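Local coordinates for protein 3'-5' exonuclease crn-4 (Caenorhabditis elegans, PDB 5DK5) that digests RNA and DNA from the 3' end as a metal-dependent DEDDh-family exonuclease and takes part in apoptotic DNA degradation, at residues L22-E27 with F44-Y49; L229-E234 with G243-R248. All coordinates share one frame; numbering follows the deposited sequence.

Interaction 1 of 2, residues L22-E27 with F44-Y49; sequences LILDFE and FAIVAY
Leu22-Glu27 and Phe44-Tyr49 run antiparallel, their short axes at 165°, with Ile23-Val47 and Asp25-Ala45 as hydrogen-bonded pairs that alternate with the non-hydrogen-bonded pairs Leu22-Ala48, Leu24-Ile46 and Phe26-Phe44. These are neighbouring strands of the mixed sheet of the RNase H-like exonuclease fold. Ile23 N reaches Val47 O at 2.8 Å and Asp25 N reaches Ala45 O at 2.9 Å, and the return bonds run from Val47 N and Ala45 N.

The face bearing Asp25 is the catalytic one. Asp25 and Glu27 both bind the catalytic metal, and Asp194, on helix 191-207, is a third metal ligand. The carboxylates gather here around the site of the magnesium ion, Asp25 OD1 and Glu27 OE2 coming to 2.9 Å. The methyl of Ala45 adds little bulk beside Asp25. Farther along the same face, Ile23 CB meets Val47 CG1 at 3.6 Å, and CD1 of Ile23 extends to Tyr49 CB at 3.7 Å. The beta-branched Ile23 and Val47 suit an extended strand; Ile23 and Tyr49 also touch helix 191-207.

The opposite face, bearing Leu22, Leu24, Phe26, Phe44, Ile46 and Ala48, is wholly apolar and is covered by helices 95-109 and 124-136. Leu22 sets its CB against Ile46 CG2 and its CD2 methyl against Ala48 CB. The edge of Phe26 points at the face of Phe44, planes at 59° and centroids 4.5 Å apart. The chi1 of Phe44 (-163°, CG anti to the backbone N) turns that face to Phe26, whose CE1 stands 3.3 Å above the centre of the Phe44 ring.

Interaction 2 of 2, residues L229-E234 with G243-R248; sequences LVYNKE and GKIFER
One face of the Arg248 guanidinium is covered by Leu229, whose CB stands 3.8 Å above the plane, over its centre, while the Tyr231 ring receives Ile245 CD1 at its edge, near the ring plane, 4.0 Å from CE1. An aliphatic carbon suits the flat face of an arginine because the N-H groups remain directed outward in the plane; NH1 uses one of them on Gln227 O, just before the loop segment. Bending of the arginine chain at chi2 (-49°) helps bring its end back over Leu229.

This is loop-on-helix packing: the irregular segment 229-234 meets helix 239-249 through Leu229, its anchor, and, less closely, through Tyr231. CG of Leu229 is anti to the backbone N (chi1 177°). CD2 turns to Ile245 CD1 at 3.6 Å and Lys244 O at 3.8 Å, while CD1 packs on Lys244 CB at 3.9 Å. Lysine suits this exposed position, since its first carbon can touch leucine while its chain leads the ammonium away. Ile245, buried, offers its longer branch to both Leu229 and Tyr231, and the tyrosine hydroxyl is hydrogen-bonded to Asp297 and Trp235.

From the N terminus, the chain passes through strand 20-28 and returns along strand 41-50, so interaction 1 closes a loop of 16 residues early in the exonuclease fold and places the first two metal ligands. The chain then adds strands 55-65, 116-120 and 147-150 and most of the helices, including helix 191-207 with Asp194. Only after strand 216-219 does interaction 2 close a shorter loop of eight residues, tying the loop at 229-234 to helix 239-249; strand 253-256 follows it. The two contacts follow in series, neither enclosing nor crossing the other. The centres of interactions 1 and 2 are about 29 Å apart, on opposite sides of the chain's centre.

Interaction 1 of 2, residues L22-E27 with F44-Y49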
loop_
_atom_site.group_PDB
_atom_site.type_symbol
_atom_site.label_atom_id
_atom_site.label_comp_id
_atom_site.label_asym_id
_atom_site.label_seq_id
_atom_site.Cartn_x
_atom_site.Cartn_y
_atom_site.Cartn_z
ATOM N N LEU B 22 -1.096 -30.851 8.813
ATOM C CA LEU B 22 -1.012 -29.469 9.264
ATOM C C LEU B 22 -1.876 -28.576 8.388
ATOM O O LEU B 22 -1.552 -28.333 7.231
ATOM C CB LEU B 22 0.438 -28.982 9.239
ATOM C CG LEU B 22 1.442 -29.796 10.057
ATOM C CD1 LEU B 22 2.838 -29.213 9.907
ATOM C CD2 LEU B 22 1.040 -29.855 11.526
ATOM N N ILE B 23 -2.980 -28.090 8.943
ATOM C CA ILE B 23 -3.858 -27.197 8.204
ATOM C C ILE B 23 -3.218 -25.811 8.153
ATOM O O ILE B 23 -3.138 -25.121 9.167
ATOM C CB ILE B 23 -5.258 -27.116 8.837
ATOM C CG1 ILE B 23 -5.961 -28.474 8.768
ATOM C CG2 ILE B 23 -6.113 -26.068 8.131
ATOM C CD1 ILE B 23 -5.628 -29.410 9.913
ATOM N N LEU B 24 -2.767 -25.417 6.966
ATOM C CA LEU B 24 -1.998 -24.188 6.788
ATOM C C LEU B 24 -2.840 -23.071 6.177
ATOM O O LEU B 24 -3.712 -23.325 5.345
ATOM C CB LEU B 24 -0.775 -24.469 5.912
ATOM C CG LEU B 24 0.093 -23.280 5.501
ATOM C CD1 LEU B 24 1.548 -23.711 5.416
ATOM C CD2 LEU B 24 -0.356 -22.704 4.165
ATOM N N ASP B 25 -2.563 -21.834 6.584
ATOM C CA ASP B 25 -3.278 -20.675 6.061
ATOM C C ASP B 25 -2.422 -19.411 6.075
ATOM O O ASP B 25 -1.871 -19.033 7.109
ATOM C CB ASP B 25 -4.552 -20.423 6.864
ATOM C CG ASP B 25 -5.355 -19.257 6.325
ATOM O OD1 ASP B 25 -5.041 -18.099 6.668
ATOM O OD2 ASP B 25 -6.301 -19.501 5.551
ATOM N N PHE B 26 -2.328 -18.766 4.916
ATOM C CA PHE B 26 -1.656 -17.479 4.791
ATOM C C PHE B 26 -2.670 -16.372 4.532
ATOM O O PHE B 26 -3.635 -16.559 3.792
ATOM C CB PHE B 26 -0.628 -17.495 3.655
ATOM C CG PHE B 26 0.600 -18.310 3.944
ATOM C CD1 PHE B 26 1.380 -18.052 5.059
ATOM C CD2 PHE B 26 0.995 -19.316 3.077
ATOM C CE1 PHE B 26 2.518 -18.793 5.313
ATOM C CE2 PHE B 26 2.131 -20.061 3.326
ATOM C CZ PHE B 26 2.894 -19.799 4.446
ATOM N N GLU B 27 -2.449 -15.227 5.165
ATOM C CA GLU B 27 -3.137 -13.994 4.804
ATOM C C GLU B 27 -2.086 -13.011 4.322
ATOM O O GLU B 27 -0.968 -12.994 4.839
ATOM C CB GLU B 27 -3.923 -13.430 5.986
ATOM C CG GLU B 27 -4.971 -14.388 6.532
ATOM C CD GLU B 27 -6.035 -14.753 5.511
ATOM O OE1 GLU B 27 -6.378 -13.894 4.671
ATOM O OE2 GLU B 27 -6.524 -15.905 5.547
ATOM N N PHE B 44 0.606 -15.942 9.506
ATOM C CA PHE B 44 1.073 -17.302 9.264
ATOM C C PHE B 44 0.432 -18.223 10.301
ATOM O O PHE B 44 0.845 -18.229 11.461
ATOM C CB PHE B 44 2.605 -17.340 9.347
ATOM C CG PHE B 44 3.240 -18.560 8.735
ATOM C CD1 PHE B 44 2.537 -19.743 8.575
ATOM C CD2 PHE B 44 4.564 -18.518 8.325
ATOM C CE1 PHE B 44 3.141 -20.854 8.015
ATOM C CE2 PHE B 44 5.172 -19.625 7.765
ATOM C CZ PHE B 44 4.462 -20.793 7.611
ATOM N N ALA B 45 -0.569 -18.998 9.884
ATOM C CA ALA B 45 -1.370 -19.794 10.815
ATOM C C ALA B 45 -1.389 -21.278 10.455
ATOM O O ALA B 45 -1.640 -21.648 9.308
ATOM C CB ALA B 45 -2.792 -19.256 10.871
ATOM N N ILE B 46 -1.127 -22.116 11.453
ATOM C CA ILE B 46 -1.167 -23.566 11.290
ATOM C C ILE B 46 -1.839 -24.219 12.497
ATOM O O ILE B 46 -1.653 -23.781 13.632
ATOM C CB ILE B 46 0.249 -24.170 11.115
ATOM C CG1 ILE B 46 0.952 -23.557 9.900
ATOM C CG2 ILE B 46 0.170 -25.692 10.961
ATOM C CD1 ILE B 46 2.406 -23.974 9.748
ATOM N N VAL B 47 -2.632 -25.254 12.234
ATOM C CA VAL B 47 -3.174 -26.107 13.286
ATOM C C VAL B 47 -2.973 -27.565 12.885
ATOM O O VAL B 47 -3.146 -27.930 11.721
ATOM C CB VAL B 47 -4.671 -25.830 13.554
ATOM C CG1 VAL B 47 -5.514 -26.142 12.327
ATOM C CG2 VAL B 47 -5.156 -26.632 14.756
ATOM N N ALA B 48 -2.601 -28.392 13.856
ATOM C CA ALA B 48 -2.275 -29.786 13.589
ATOM C C ALA B 48 -3.499 -30.682 13.747
ATOM O O ALA B 48 -4.342 -30.453 14.614
ATOM C CB ALA B 48 -1.162 -30.245 14.511
ATOM N N TYR B 49 -3.590 -31.698 12.894
ATOM C CA TYR B 49 -4.641 -32.706 12.990
ATOM C C TYR B 49 -4.034 -34.094 13.135
ATOM O O TYR B 49 -3.227 -34.521 12.309
ATOM C CB TYR B 49 -5.555 -32.656 11.767
ATOM C CG TYR B 49 -6.580 -33.765 11.734
ATOM C CD1 TYR B 49 -7.675 -33.752 12.589
ATOM C CD2 TYR B 49 -6.457 -34.823 10.845
ATOM C CE1 TYR B 49 -8.614 -34.765 12.562
ATOM C CE2 TYR B 49 -7.393 -35.839 10.811
ATOM C CZ TYR B 49 -8.468 -35.804 11.670
ATOM O OH TYR B 49 -9.401 -36.811 11.639
#

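Interaction 2 of 2, residues L229-E234 with G243-R248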
loop_
_atom_site.group_PDB
_atom_site.type_symbol
_atom_site.label_atom_id
_atom_site.label_comp_id
_atom_site.label_asym_id
_atom_site.label_seq_id
_atom_site.Cartn_x
_atom_site.Cartn_y
_atom_site.Cartn_z
ATOM N N LEU B 229 0.789 -16.985 -23.475
ATOM C CA LEU B 229 -0.550 -16.706 -22.978
ATOM C C LEU B 229 -1.235 -15.647 -23.835
ATOM O O LEU B 229 -0.634 -14.626 -24.167
ATOM C CB LEU B 229 -0.485 -16.239 -21.520
ATOM C CG LEU B 229 -1.799 -15.837 -20.846
ATOM C CD1 LEU B 229 -2.684 -17.052 -20.626
ATOM C CD2 LEU B 229 -1.524 -15.123 -19.532
ATOM N N VAL B 230 -2.490 -15.895 -24.195
ATOM C CA VAL B 230 -3.281 -14.899 -24.908
ATOM C C VAL B 230 -3.634 -13.775 -23.940
ATOM O O VAL B 230 -4.513 -13.921 -23.090
ATOM C CB VAL B 230 -4.560 -15.508 -25.513
ATOM C CG1 VAL B 230 -5.401 -14.431 -26.190
ATOM C CG2 VAL B 230 -4.201 -16.603 -26.508
ATOM N N TYR B 231 -2.939 -12.652 -24.086
ATOM C CA TYR B 231 -2.990 -11.570 -23.110
ATOM C C TYR B 231 -4.337 -10.849 -23.079
ATOM O O TYR B 231 -4.821 -10.369 -24.103
ATOM C CB TYR B 231 -1.875 -10.563 -23.404
ATOM C CG TYR B 231 -1.692 -9.505 -22.339
ATOM C CD1 TYR B 231 -1.168 -9.828 -21.095
ATOM C CD2 TYR B 231 -2.031 -8.180 -22.583
ATOM C CE1 TYR B 231 -0.997 -8.865 -20.118
ATOM C CE2 TYR B 231 -1.861 -7.208 -21.614
ATOM C CZ TYR B 231 -1.343 -7.557 -20.383
ATOM O OH TYR B 231 -1.168 -6.598 -19.410
ATOM N N ASN B 232 -4.928 -10.787 -21.889
ATOM C CA ASN B 232 -6.128 -9.993 -21.646
ATOM C C ASN B 232 -5.751 -8.683 -20.961
ATOM O O ASN B 232 -5.244 -8.688 -19.842
ATOM C CB ASN B 232 -7.125 -10.775 -20.791
ATOM C CG ASN B 232 -8.391 -9.992 -20.508
ATOM O OD1 ASN B 232 -8.694 -9.010 -21.184
ATOM N ND2 ASN B 232 -9.139 -10.427 -19.504
ATOM N N LYS B 233 -6.006 -7.566 -21.633
ATOM C CA LYS B 233 -5.545 -6.261 -21.161
ATOM C C LYS B 233 -6.171 -5.838 -19.832
ATOM O O LYS B 233 -5.587 -5.042 -19.097
ATOM C CB LYS B 233 -5.830 -5.189 -22.220
ATOM C CG LYS B 233 -4.616 -4.782 -23.048
ATOM C CD LYS B 233 -4.840 -5.019 -24.533
ATOM C CE LYS B 233 -3.738 -4.382 -25.366
ATOM N NZ LYS B 233 -2.379 -4.835 -24.954
ATOM N N GLU B 234 -7.349 -6.371 -19.526
ATOM C CA GLU B 234 -8.072 -5.994 -18.314
ATOM C C GLU B 234 -7.890 -7.031 -17.208
ATOM O O GLU B 234 -8.736 -7.156 -16.323
ATOM C CB GLU B 234 -9.563 -5.818 -18.619
ATOM C CG GLU B 234 -9.858 -4.811 -19.723
ATOM C CD GLU B 234 -9.440 -3.399 -19.360
ATOM O OE1 GLU B 234 -9.374 -3.086 -18.152
ATOM O OE2 GLU B 234 -9.177 -2.601 -20.283
ATOM N N GLY B 243 -4.987 -15.018 -12.539
ATOM C CA GLY B 243 -4.464 -16.344 -12.263
ATOM C C GLY B 243 -3.638 -16.873 -13.418
ATOM O O GLY B 243 -2.592 -17.487 -13.212
ATOM N N LYS B 244 -4.108 -16.627 -14.637
ATOM C CA LYS B 244 -3.403 -17.061 -15.836
ATOM C C LYS B 244 -2.032 -16.400 -15.920
ATOM O O LYS B 244 -1.053 -17.036 -16.308
ATOM C CB LYS B 244 -4.221 -16.743 -17.088
ATOM C CG LYS B 244 -5.603 -17.378 -17.108
ATOM C CD LYS B 244 -5.525 -18.894 -17.198
ATOM C CE LYS B 244 -6.909 -19.519 -17.251
ATOM N NZ LYS B 244 -6.852 -21.009 -17.273
ATOM N N ILE B 245 -1.972 -15.122 -15.557
ATOM C CA ILE B 245 -0.710 -14.389 -15.519
ATOM C C ILE B 245 0.222 -14.972 -14.464
ATOM O O ILE B 245 1.397 -15.219 -14.734
ATOM C CB ILE B 245 -0.934 -12.888 -15.218
ATOM C CG1 ILE B 245 -1.656 -12.201 -16.382
ATOM C CG2 ILE B 245 0.390 -12.188 -14.917
ATOM C CD1 ILE B 245 -0.837 -12.072 -17.659
ATOM N N PHE B 246 -0.307 -15.170 -13.259
ATOM C CA PHE B 246 0.455 -15.754 -12.159
ATOM C C PHE B 246 1.093 -17.083 -12.558
ATOM O O PHE B 246 2.224 -17.379 -12.176
ATOM C CB PHE B 246 -0.447 -15.972 -10.937
ATOM C CG PHE B 246 -1.102 -14.719 -10.419
ATOM C CD1 PHE B 246 -0.550 -13.472 -10.658
ATOM C CD2 PHE B 246 -2.276 -14.795 -9.685
ATOM C CE1 PHE B 246 -1.155 -12.327 -10.176
ATOM C CE2 PHE B 246 -2.884 -13.654 -9.201
ATOM C CZ PHE B 246 -2.323 -12.417 -9.448
ATOM N N GLU B 247 0.356 -17.877 -13.330
ATOM C CA GLU B 247 0.804 -19.213 -13.716
ATOM C C GLU B 247 2.072 -19.172 -14.562
ATOM O O GLU B 247 2.930 -20.049 -14.450
ATOM C CB GLU B 247 -0.301 -19.944 -14.483
ATOM C CG GLU B 247 -1.424 -20.482 -13.604
ATOM C CD GLU B 247 -2.627 -20.958 -14.403
ATOM O OE1 GLU B 247 -2.618 -20.819 -15.644
ATOM O OE2 GLU B 247 -3.582 -21.472 -13.785
ATOM N N ARG B 248 2.185 -18.153 -15.406
ATOM C CA ARG B 248 3.329 -18.027 -16.301
ATOM C C ARG B 248 4.506 -17.356 -15.601
ATOM O O ARG B 248 5.660 -17.712 -15.832
ATOM C CB ARG B 248 2.941 -17.238 -17.554
ATOM C CG ARG B 248 1.690 -17.753 -18.262
ATOM C CD ARG B 248 1.728 -19.260 -18.492
ATOM N NE ARG B 248 0.620 -19.717 -19.333
ATOM C CZ ARG B 248 0.660 -19.824 -20.661
ATOM N NH1 ARG B 248 1.758 -19.507 -21.337
ATOM N NH2 ARG B 248 -0.409 -20.251 -21.319
#